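Local coordinates for protein uroporphyrin-III C-methyltransferase (Thermus thermophilus, PDB 1VE2) that probably transfers methyl groups from S-adenosyl-L-methionine to carbon atoms of uroporphyrinogen III, a step of tetrapyrrole biosynthesis, at residues 152-160 / 213-221; 173-184 / 196-207. All coordinates share one frame; numbering follows the deposited sequence.

Contact 1: residues 152-160 / 213-221; sequences RADTLVLLM and PALLVVGKV
Strands 155-159 and 214-218 run antiparallel as neighbours in the five-stranded mixed sheet, their short axes 4.7 Å apart. Leu156 and Val218 form one hydrogen-bonded pair, with Leu156 N donating to Val218 O at 3.0 Å and Val218 N answering to Leu156 O; Leu158 and Leu216 form the next. Met160 N extends the pattern to Ala214 O, lying almost straight out from that carbonyl though the bond bends at the hydrogen (138°). Valine and leucine suit these largely buried faces, bringing no polar group to satisfy. On one, Val218 CG1, wedged between its own N and carbonyl carbon (chi1 56°), lies 3.7 Å from Leu156 CB, and Leu172 of helix 168-173 covers Leu156, Leu158 and Leu216. On the other, Val157 pairs with Val217, whose CG1 reaches obliquely to Thr155 CG2 at 3.7 Å.

Thr155 suits the strand end because its two branches divide the work: the methyl packs on valine, while OG1, beside its backbone N (chi1 -58°), takes a bond from water 1 and is also hydrogen-bonded to Leu129 O. That water donates to Asp154 O as well and accepts from Val221 N at 2.9 Å; a second water joins Asp154 O to Lys220 N. A valine in place of Thr155 would probably leave water 1 short of an acceptor and Leu129 O without its hydroxyl partner. Gly219 fits here because a CB would strike Asp154 O. Alternating hydrogen-bonded and non-hydrogen-bonded pairs, aliphatic on both faces, are characteristic of interior antiparallel strands, here in a tetrapyrrole methylase's mixed sheet.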
loop_
_atom_site.group_PDB
_atom_site.type_symbol
_atom_site.label_atom_id
_atom_site.label_comp_id
_atom_site.label_asym_id
_atom_site.label_seq_id
_atom_site.Cartn_x
_atom_site.Cartn_y
_atom_site.Cartn_z
ATOM N N ARG A 152 -11.020 -2.927 14.115
ATOM C CA ARG A 152 -10.177 -3.193 15.283
ATOM C C ARG A 152 -8.832 -3.760 14.839
ATOM O O ARG A 152 -8.780 -4.807 14.197
ATOM C CB ARG A 152 -10.821 -4.212 16.227
ATOM C CG ARG A 152 -12.032 -3.727 17.001
ATOM C CD ARG A 152 -12.464 -4.796 17.996
ATOM N NE ARG A 152 -13.681 -4.439 18.720
ATOM C CZ ARG A 152 -13.770 -3.456 19.615
ATOM N NH1 ARG A 152 -12.709 -2.713 19.911
ATOM N NH2 ARG A 152 -14.926 -3.217 20.215
ATOM N N ALA A 153 -7.754 -3.067 15.189
ATOM C CA ALA A 153 -6.401 -3.502 14.853
ATOM C C ALA A 153 -5.475 -2.791 15.839
ATOM O O ALA A 153 -5.896 -1.833 16.497
ATOM C CB ALA A 153 -6.060 -3.104 13.422
ATOM N N ASP A 154 -4.231 -3.237 15.950
ATOM C CA ASP A 154 -3.308 -2.591 16.885
ATOM C C ASP A 154 -3.024 -1.152 16.485
ATOM O O ASP A 154 -2.794 -0.300 17.344
ATOM C CB ASP A 154 -1.998 -3.366 16.979
ATOM C CG ASP A 154 -2.178 -4.726 17.626
ATOM O OD1 ASP A 154 -3.183 -4.912 18.342
ATOM O OD2 ASP A 154 -1.318 -5.599 17.425
ATOM N N THR A 155 -3.029 -0.899 15.179
ATOM C CA THR A 155 -2.793 0.438 14.634
ATOM C C THR A 155 -3.947 0.775 13.701
ATOM O O THR A 155 -4.287 -0.015 12.816
ATOM C CB THR A 155 -1.495 0.510 13.795
ATOM O OG1 THR A 155 -0.370 0.127 14.597
ATOM C CG2 THR A 155 -1.280 1.937 13.264
ATOM N N LEU A 156 -4.554 1.942 13.898
ATOM C CA LEU A 156 -5.651 2.363 13.043
ATOM C C LEU A 156 -5.264 3.580 12.215
ATOM O O LEU A 156 -4.744 4.560 12.749
ATOM C CB LEU A 156 -6.880 2.698 13.880
ATOM C CG LEU A 156 -8.058 3.319 13.132
ATOM C CD1 LEU A 156 -8.622 2.336 12.102
ATOM C CD2 LEU A 156 -9.130 3.699 14.150
ATOM N N VAL A 157 -5.499 3.498 10.909
ATOM C CA VAL A 157 -5.211 4.600 9.998
ATOM C C VAL A 157 -6.542 5.089 9.437
ATOM O O VAL A 157 -7.342 4.301 8.926
ATOM C CB VAL A 157 -4.311 4.158 8.817
ATOM C CG1 VAL A 157 -3.988 5.354 7.928
ATOM C CG2 VAL A 157 -3.034 3.527 9.345
ATOM N N LEU A 158 -6.802 6.386 9.561
ATOM C CA LEU A 158 -8.038 6.945 9.029
ATOM C C LEU A 158 -7.739 8.006 7.984
ATOM O O LEU A 158 -6.961 8.929 8.219
ATOM C CB LEU A 158 -8.896 7.554 10.142
ATOM C CG LEU A 158 -9.532 6.567 11.123
ATOM C CD1 LEU A 158 -10.396 7.338 12.120
ATOM C CD2 LEU A 158 -10.372 5.552 10.367
ATOM N N LEU A 159 -8.355 7.856 6.820
ATOM C CA LEU A 159 -8.171 8.805 5.739
ATOM C C LEU A 159 -9.225 9.890 5.929
ATOM O O LEU A 159 -10.380 9.591 6.237
ATOM C CB LEU A 159 -8.358 8.110 4.387
ATOM C CG LEU A 159 -7.510 6.841 4.178
ATOM C CD1 LEU A 159 -7.894 6.145 2.884
ATOM C CD2 LEU A 159 -6.044 7.207 4.160
ATOM N N MET A 160 -8.808 11.142 5.771
ATOM C CA MET A 160 -9.694 12.293 5.905
ATOM C C MET A 160 -10.519 12.253 7.187
ATOM O O MET A 160 -11.746 12.311 7.151
ATOM C CB MET A 160 -10.612 12.367 4.682
ATOM C CG MET A 160 -9.846 12.194 3.376
ATOM S SD MET A 160 -10.807 12.413 1.869
ATOM C CE MET A 160 -10.205 14.025 1.318
ATOM N N PRO A 213 -5.857 17.413 2.187
ATOM C CA PRO A 213 -6.424 16.340 3.013
ATOM C C PRO A 213 -5.401 15.885 4.048
ATOM O O PRO A 213 -4.224 16.230 3.956
ATOM C CB PRO A 213 -6.732 15.253 1.989
ATOM C CG PRO A 213 -5.592 15.401 1.026
ATOM C CD PRO A 213 -5.525 16.911 0.842
ATOM N N ALA A 214 -5.844 15.111 5.033
ATOM C CA ALA A 214 -4.931 14.641 6.062
ATOM C C ALA A 214 -5.174 13.188 6.461
ATOM O O ALA A 214 -6.232 12.619 6.184
ATOM C CB ALA A 214 -5.025 15.538 7.285
ATOM N N LEU A 215 -4.173 12.602 7.111
ATOM C CA LEU A 215 -4.225 11.223 7.576
ATOM C C LEU A 215 -4.144 11.221 9.089
ATOM O O LEU A 215 -3.563 12.125 9.689
ATOM C CB LEU A 215 -3.027 10.421 7.063
ATOM C CG LEU A 215 -2.765 10.185 5.582
ATOM C CD1 LEU A 215 -1.447 9.431 5.424
ATOM C CD2 LEU A 215 -3.911 9.396 4.975
ATOM N N LEU A 216 -4.705 10.187 9.695
ATOM C CA LEU A 216 -4.675 10.025 11.139
ATOM C C LEU A 216 -4.168 8.615 11.417
ATOM O O LEU A 216 -4.600 7.662 10.767
ATOM C CB LEU A 216 -6.078 10.194 11.727
ATOM C CG LEU A 216 -6.262 10.017 13.240
ATOM C CD1 LEU A 216 -7.580 10.673 13.667
ATOM C CD2 LEU A 216 -6.257 8.537 13.611
ATOM N N VAL A 217 -3.235 8.494 12.354
ATOM C CA VAL A 217 -2.700 7.193 12.740
ATOM C C VAL A 217 -2.713 7.139 14.267
ATOM O O VAL A 217 -2.152 8.016 14.929
ATOM C CB VAL A 217 -1.251 6.988 12.245
ATOM C CG1 VAL A 217 -0.806 5.556 12.539
ATOM C CG2 VAL A 217 -1.153 7.293 10.759
ATOM N N VAL A 218 -3.359 6.116 14.821
ATOM C CA VAL A 218 -3.446 5.971 16.267
ATOM C C VAL A 218 -3.036 4.570 16.732
ATOM O O VAL A 218 -3.277 3.576 16.043
ATOM C CB VAL A 218 -4.878 6.330 16.762
ATOM C CG1 VAL A 218 -5.916 5.480 16.045
ATOM C CG2 VAL A 218 -4.978 6.162 18.280
ATOM N N GLY A 219 -2.396 4.504 17.897
ATOM C CA GLY A 219 -1.959 3.228 18.428
ATOM C C GLY A 219 -0.596 3.338 19.086
ATOM O O GLY A 219 0.122 4.315 18.882
ATOM N N LYS A 220 -0.241 2.328 19.874
ATOM C CA LYS A 220 1.039 2.298 20.571
ATOM C C LYS A 220 2.256 2.515 19.671
ATOM O O LYS A 220 3.272 3.053 20.117
ATOM C CB LYS A 220 1.200 0.969 21.318
ATOM C CG LYS A 220 0.208 0.764 22.458
ATOM C CD LYS A 220 0.417 -0.574 23.146
ATOM C CE LYS A 220 -0.524 -0.729 24.331
ATOM N NZ LYS A 220 -0.310 -2.024 25.032
ATOM N N VAL A 221 2.165 2.112 18.406
ATOM C CA VAL A 221 3.301 2.268 17.506
ATOM C C VAL A 221 3.620 3.739 17.224
ATOM O O VAL A 221 4.755 4.083 16.912
ATOM C CB VAL A 221 3.068 1.548 16.151
ATOM C CG1 VAL A 221 2.025 2.295 15.329
ATOM C CG2 VAL A 221 4.392 1.430 15.392
HETATM O O HOH W 1 -0.155 0.831 17.181
HETATM O O HOH W 2 -2.169 0.116 19.889
#

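Contact 2: residues 173-184 / 196-207; sequences LERFPPETPLAL and RLGRVEDLPGLG
The guanidinium of Arg199 meets Glu179 O at its edge, close to its plane: NH1 donates to that carbonyl at 2.7 Å, 16° out of the guanidinium plane, while Pro181 CG comes to NH1 obliquely. Extended from CG to NE, the arginine chain lays CG and CD beside the same oxygen, and a long, flexible residue suits this exposed border. The carbonyl belongs to the type I turn from Pro177 to Thr180, which leads into the beta hairpin of strands 181-186 and 194-199.

Within the hairpin, Leu184 and Arg196 exchange two backbone bonds, as do Leu182 and Gly198. Leu182 N reaches Gly198 O from 52° above the carbonyl plane, whereas the return bond runs nearly straight out from Leu182 O. Gly198 suits its place because a CB would collide with Asp202 OD2, the carboxylate oxygen that receives Arg199 N. Beyond the strands, Val200 N binds Thr180 O, and Glu201 N takes a lone pair of Pro178 O at 3.0 Å, tying the turn to the 3-10 segment 200-202.

Apolar packing gathers over Leu182 and Leu184, on the face Arg196 shares. Leu182 CD1 touches Val200 CG2 and Leu203 CD1, each at 4.0 Å, the side chains crossing at about a right angle; its CD2 meets Leu206 CD2 as the two leucines slide past each other. Leu172 of helix 168-173 covers Leu182, Val200 and Leu203. On the other face Ala183, small enough to admit its neighbour, receives Leu197. Leu184 swings its CG beside the backbone N (chi1 -65°), bringing CD1 to 3.6 Å from Gly207 CA.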
loop_
_atom_site.group_PDB
_atom_site.type_symbol
_atom_site.label_atom_id
_atom_site.label_comp_id
_atom_site.label_asym_id
_atom_site.label_seq_id
_atom_site.Cartn_x
_atom_site.Cartn_y
_atom_site.Cartn_z
ATOM N N LEU A 173 -12.192 6.677 21.063
ATOM C CA LEU A 173 -12.198 6.219 22.447
ATOM C C LEU A 173 -12.838 4.838 22.556
ATOM O O LEU A 173 -12.609 4.109 23.523
ATOM C CB LEU A 173 -12.946 7.224 23.330
ATOM C CG LEU A 173 -12.239 8.568 23.510
ATOM C CD1 LEU A 173 -13.152 9.550 24.231
ATOM C CD2 LEU A 173 -10.952 8.360 24.289
ATOM N N GLU A 174 -13.639 4.484 21.555
ATOM C CA GLU A 174 -14.301 3.187 21.525
ATOM C C GLU A 174 -13.345 2.099 21.034
ATOM O O GLU A 174 -13.712 0.927 20.963
ATOM C CB GLU A 174 -15.516 3.232 20.600
ATOM C CG GLU A 174 -16.562 4.253 20.981
ATOM C CD GLU A 174 -17.743 4.231 20.035
ATOM O OE1 GLU A 174 -17.545 4.480 18.825
ATOM O OE2 GLU A 174 -18.869 3.962 20.503
ATOM N N ARG A 175 -12.122 2.495 20.694
ATOM C CA ARG A 175 -11.124 1.552 20.203
ATOM C C ARG A 175 -9.791 1.716 20.916
ATOM O O ARG A 175 -9.033 0.757 21.052
ATOM C CB ARG A 175 -10.915 1.745 18.697
ATOM C CG ARG A 175 -12.127 1.401 17.848
ATOM C CD ARG A 175 -12.278 -0.100 17.662
ATOM N NE ARG A 175 -13.460 -0.430 16.870
ATOM C CZ ARG A 175 -14.672 -0.642 17.374
ATOM N NH1 ARG A 175 -14.875 -0.567 18.684
ATOM N NH2 ARG A 175 -15.685 -0.933 16.566
ATOM N N PHE A 176 -9.515 2.937 21.372
ATOM C CA PHE A 176 -8.261 3.238 22.056
ATOM C C PHE A 176 -8.468 4.096 23.301
ATOM O O PHE A 176 -9.388 4.912 23.361
ATOM C CB PHE A 176 -7.327 3.987 21.107
ATOM C CG PHE A 176 -6.986 3.220 19.864
ATOM C CD1 PHE A 176 -5.906 2.346 19.846
ATOM C CD2 PHE A 176 -7.752 3.362 18.709
ATOM C CE1 PHE A 176 -5.593 1.629 18.697
ATOM C CE2 PHE A 176 -7.442 2.646 17.555
ATOM C CZ PHE A 176 -6.362 1.780 17.553
ATOM N N PRO A 177 -7.614 3.911 24.315
ATOM C CA PRO A 177 -7.752 4.713 25.532
ATOM C C PRO A 177 -7.330 6.151 25.216
ATOM O O PRO A 177 -6.597 6.393 24.251
ATOM C CB PRO A 177 -6.813 4.017 26.508
ATOM C CG PRO A 177 -5.755 3.439 25.611
ATOM C CD PRO A 177 -6.568 2.886 24.475
ATOM N N PRO A 178 -7.785 7.125 26.021
ATOM C CA PRO A 178 -7.441 8.532 25.792
ATOM C C PRO A 178 -5.952 8.877 25.779
ATOM O O PRO A 178 -5.565 9.903 25.228
ATOM C CB PRO A 178 -8.208 9.256 26.900
ATOM C CG PRO A 178 -8.236 8.247 28.002
ATOM C CD PRO A 178 -8.563 6.970 27.264
ATOM N N GLU A 179 -5.118 8.025 26.368
ATOM C CA GLU A 179 -3.682 8.290 26.406
ATOM C C GLU A 179 -2.914 7.757 25.195
ATOM O O GLU A 179 -1.715 8.006 25.059
ATOM C CB GLU A 179 -3.045 7.701 27.672
ATOM C CG GLU A 179 -4.007 7.160 28.718
ATOM C CD GLU A 179 -4.263 5.669 28.576
ATOM O OE1 GLU A 179 -3.288 4.896 28.425
ATOM O OE2 GLU A 179 -5.443 5.270 28.635
ATOM N N THR A 180 -3.599 7.031 24.320
ATOM C CA THR A 180 -2.950 6.448 23.149
ATOM C C THR A 180 -2.331 7.470 22.201
ATOM O O THR A 180 -2.975 8.445 21.814
ATOM C CB THR A 180 -3.941 5.581 22.345
ATOM O OG1 THR A 180 -4.505 4.587 23.204
ATOM C CG2 THR A 180 -3.228 4.886 21.188
ATOM N N PRO A 181 -1.059 7.260 21.824
ATOM C CA PRO A 181 -0.363 8.169 20.910
ATOM C C PRO A 181 -1.139 8.295 19.602
ATOM O O PRO A 181 -1.646 7.303 19.077
ATOM C CB PRO A 181 0.988 7.488 20.717
ATOM C CG PRO A 181 1.216 6.841 22.038
ATOM C CD PRO A 181 -0.135 6.241 22.350
ATOM N N LEU A 182 -1.233 9.517 19.090
ATOM C CA LEU A 182 -1.950 9.785 17.851
ATOM C C LEU A 182 -1.189 10.781 16.986
ATOM O O LEU A 182 -0.609 11.749 17.490
ATOM C CB LEU A 182 -3.348 10.326 18.159
ATOM C CG LEU A 182 -4.290 10.556 16.971
ATOM C CD1 LEU A 182 -5.726 10.409 17.423
ATOM C CD2 LEU A 182 -4.049 11.925 16.364
ATOM N N ALA A 183 -1.191 10.537 15.679
ATOM C CA ALA A 183 -0.508 11.409 14.739
ATOM C C ALA A 183 -1.462 11.921 13.672
ATOM O O ALA A 183 -2.357 11.206 13.220
ATOM C CB ALA A 183 0.648 10.670 14.091
ATOM N N LEU A 184 -1.278 13.177 13.285
ATOM C CA LEU A 184 -2.092 13.797 12.248
ATOM C C LEU A 184 -1.112 14.245 11.171
ATOM O O LEU A 184 -0.241 15.072 11.424
ATOM C CB LEU A 184 -2.863 14.995 12.810
ATOM C CG LEU A 184 -3.916 14.686 13.879
ATOM C CD1 LEU A 184 -4.548 15.985 14.369
ATOM C CD2 LEU A 184 -4.984 13.764 13.307
ATOM N N ARG A 196 1.492 16.495 13.167
ATOM C CA ARG A 196 1.302 16.814 14.580
ATOM C C ARG A 196 1.208 15.524 15.383
ATOM O O ARG A 196 0.433 14.622 15.047
ATOM C CB ARG A 196 0.034 17.636 14.791
ATOM C CG ARG A 196 0.031 18.973 14.073
ATOM C CD ARG A 196 -1.109 19.834 14.575
ATOM N NE ARG A 196 -1.662 20.678 13.522
ATOM C CZ ARG A 196 -2.700 21.492 13.687
ATOM N NH1 ARG A 196 -3.142 22.220 12.671
ATOM N NH2 ARG A 196 -3.290 21.582 14.872
ATOM N N LEU A 197 2.004 15.445 16.445
ATOM C CA LEU A 197 2.038 14.266 17.296
ATOM C C LEU A 197 1.473 14.570 18.674
ATOM O O LEU A 197 1.748 15.623 19.250
ATOM C CB LEU A 197 3.478 13.767 17.420
ATOM C CG LEU A 197 4.185 13.563 16.077
ATOM C CD1 LEU A 197 5.622 13.118 16.301
ATOM C CD2 LEU A 197 3.418 12.534 15.260
ATOM N N GLY A 198 0.679 13.642 19.198
ATOM C CA GLY A 198 0.083 13.830 20.508
ATOM C C GLY A 198 -0.629 12.580 20.984
ATOM O O GLY A 198 -0.110 11.473 20.846
ATOM N N ARG A 199 -1.820 12.759 21.545
ATOM C CA ARG A 199 -2.609 11.644 22.051
ATOM C C ARG A 199 -4.078 11.840 21.685
ATOM O O ARG A 199 -4.496 12.945 21.334
ATOM C CB ARG A 199 -2.458 11.542 23.574
ATOM C CG ARG A 199 -1.028 11.314 24.050
ATOM C CD ARG A 199 -0.939 11.337 25.574
ATOM N NE ARG A 199 0.438 11.251 26.062
ATOM C CZ ARG A 199 1.197 10.159 26.000
ATOM N NH1 ARG A 199 0.719 9.041 25.468
ATOM N NH2 ARG A 199 2.439 10.183 26.467
ATOM N N VAL A 200 -4.857 10.768 21.767
ATOM C CA VAL A 200 -6.275 10.839 21.433
ATOM C C VAL A 200 -6.982 11.939 22.219
ATOM O O VAL A 200 -7.788 12.685 21.667
ATOM C CB VAL A 200 -6.993 9.493 21.715
ATOM C CG1 VAL A 200 -8.476 9.620 21.415
ATOM C CG2 VAL A 200 -6.385 8.390 20.866
ATOM N N GLU A 201 -6.672 12.039 23.506
ATOM C CA GLU A 201 -7.302 13.038 24.365
ATOM C C GLU A 201 -7.061 14.474 23.904
ATOM O O GLU A 201 -7.871 15.357 24.176
ATOM C CB GLU A 201 -6.816 12.864 25.810
ATOM C CG GLU A 201 -5.388 13.329 26.061
ATOM C CD GLU A 201 -4.840 12.832 27.382
ATOM O OE1 GLU A 201 -5.636 12.663 28.327
ATOM O OE2 GLU A 201 -3.612 12.618 27.483
ATOM N N ASP A 202 -5.955 14.711 23.203
ATOM C CA ASP A 202 -5.644 16.055 22.728
ATOM C C ASP A 202 -6.658 16.584 21.719
ATOM O O ASP A 202 -6.712 17.786 21.466
ATOM C CB ASP A 202 -4.250 16.103 22.109
ATOM C CG ASP A 202 -3.165 15.722 23.091
ATOM O OD1 ASP A 202 -3.291 16.071 24.284
ATOM O OD2 ASP A 202 -2.180 15.087 22.669
ATOM N N LEU A 203 -7.454 15.689 21.140
ATOM C CA LEU A 203 -8.463 16.088 20.161
ATOM C C LEU A 203 -9.620 16.805 20.852
ATOM O O LEU A 203 -9.857 16.606 22.042
ATOM C CB LEU A 203 -9.007 14.860 19.420
ATOM C CG LEU A 203 -8.041 13.996 18.603
ATOM C CD1 LEU A 203 -8.821 12.875 17.936
ATOM C CD2 LEU A 203 -7.334 14.841 17.553
ATOM N N PRO A 204 -10.358 17.652 20.115
ATOM C CA PRO A 204 -10.188 17.985 18.694
ATOM C C PRO A 204 -9.143 19.080 18.476
ATOM O O PRO A 204 -8.700 19.316 17.350
ATOM C CB PRO A 204 -11.583 18.456 18.274
ATOM C CG PRO A 204 -12.498 17.859 19.308
ATOM C CD PRO A 204 -11.703 18.036 20.566
ATOM N N GLY A 205 -8.767 19.754 19.556
ATOM C CA GLY A 205 -7.791 20.824 19.465
ATOM C C GLY A 205 -6.600 20.515 18.577
ATOM O O GLY A 205 -6.293 21.274 17.658
ATOM N N LEU A 206 -5.931 19.399 18.854
ATOM C CA LEU A 206 -4.758 18.977 18.094
ATOM C C LEU A 206 -4.985 19.030 16.584
ATOM O O LEU A 206 -4.036 19.176 15.813
ATOM C CB LEU A 206 -4.359 17.554 18.501
ATOM C CG LEU A 206 -3.123 16.941 17.835
ATOM C CD1 LEU A 206 -1.885 17.727 18.224
ATOM C CD2 LEU A 206 -2.980 15.490 18.260
ATOM N N GLY A 207 -6.242 18.917 16.169
ATOM C CA GLY A 207 -6.558 18.944 14.752
ATOM C C GLY A 207 -6.816 20.328 14.185
ATOM O O GLY A 207 -5.974 20.876 13.472
#

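How the contacts relate
Both contacts belong to the same mixed sheet: contact 1 joins two interior strands, and contact 2 joins the hairpin strands at one side, where 194-199 is outermost within the chain. Strands 214-218 and 181-186 are neighbours, and Val217 O probably accepts a hydrogen bond from Ala183 N, so the pairings continue from one contact to the other. Contact 1 is largely buried and relies on backbone bonds and aliphatic side chains, with waters at one end. Contact 2 is only partly buried and adds an arginine-to-carbonyl bond and turn residues to its leucine packing. Helix 168-173 covers residues of both, and Phe176 CE2 packs on Val218 CG1 at 3.6 Å.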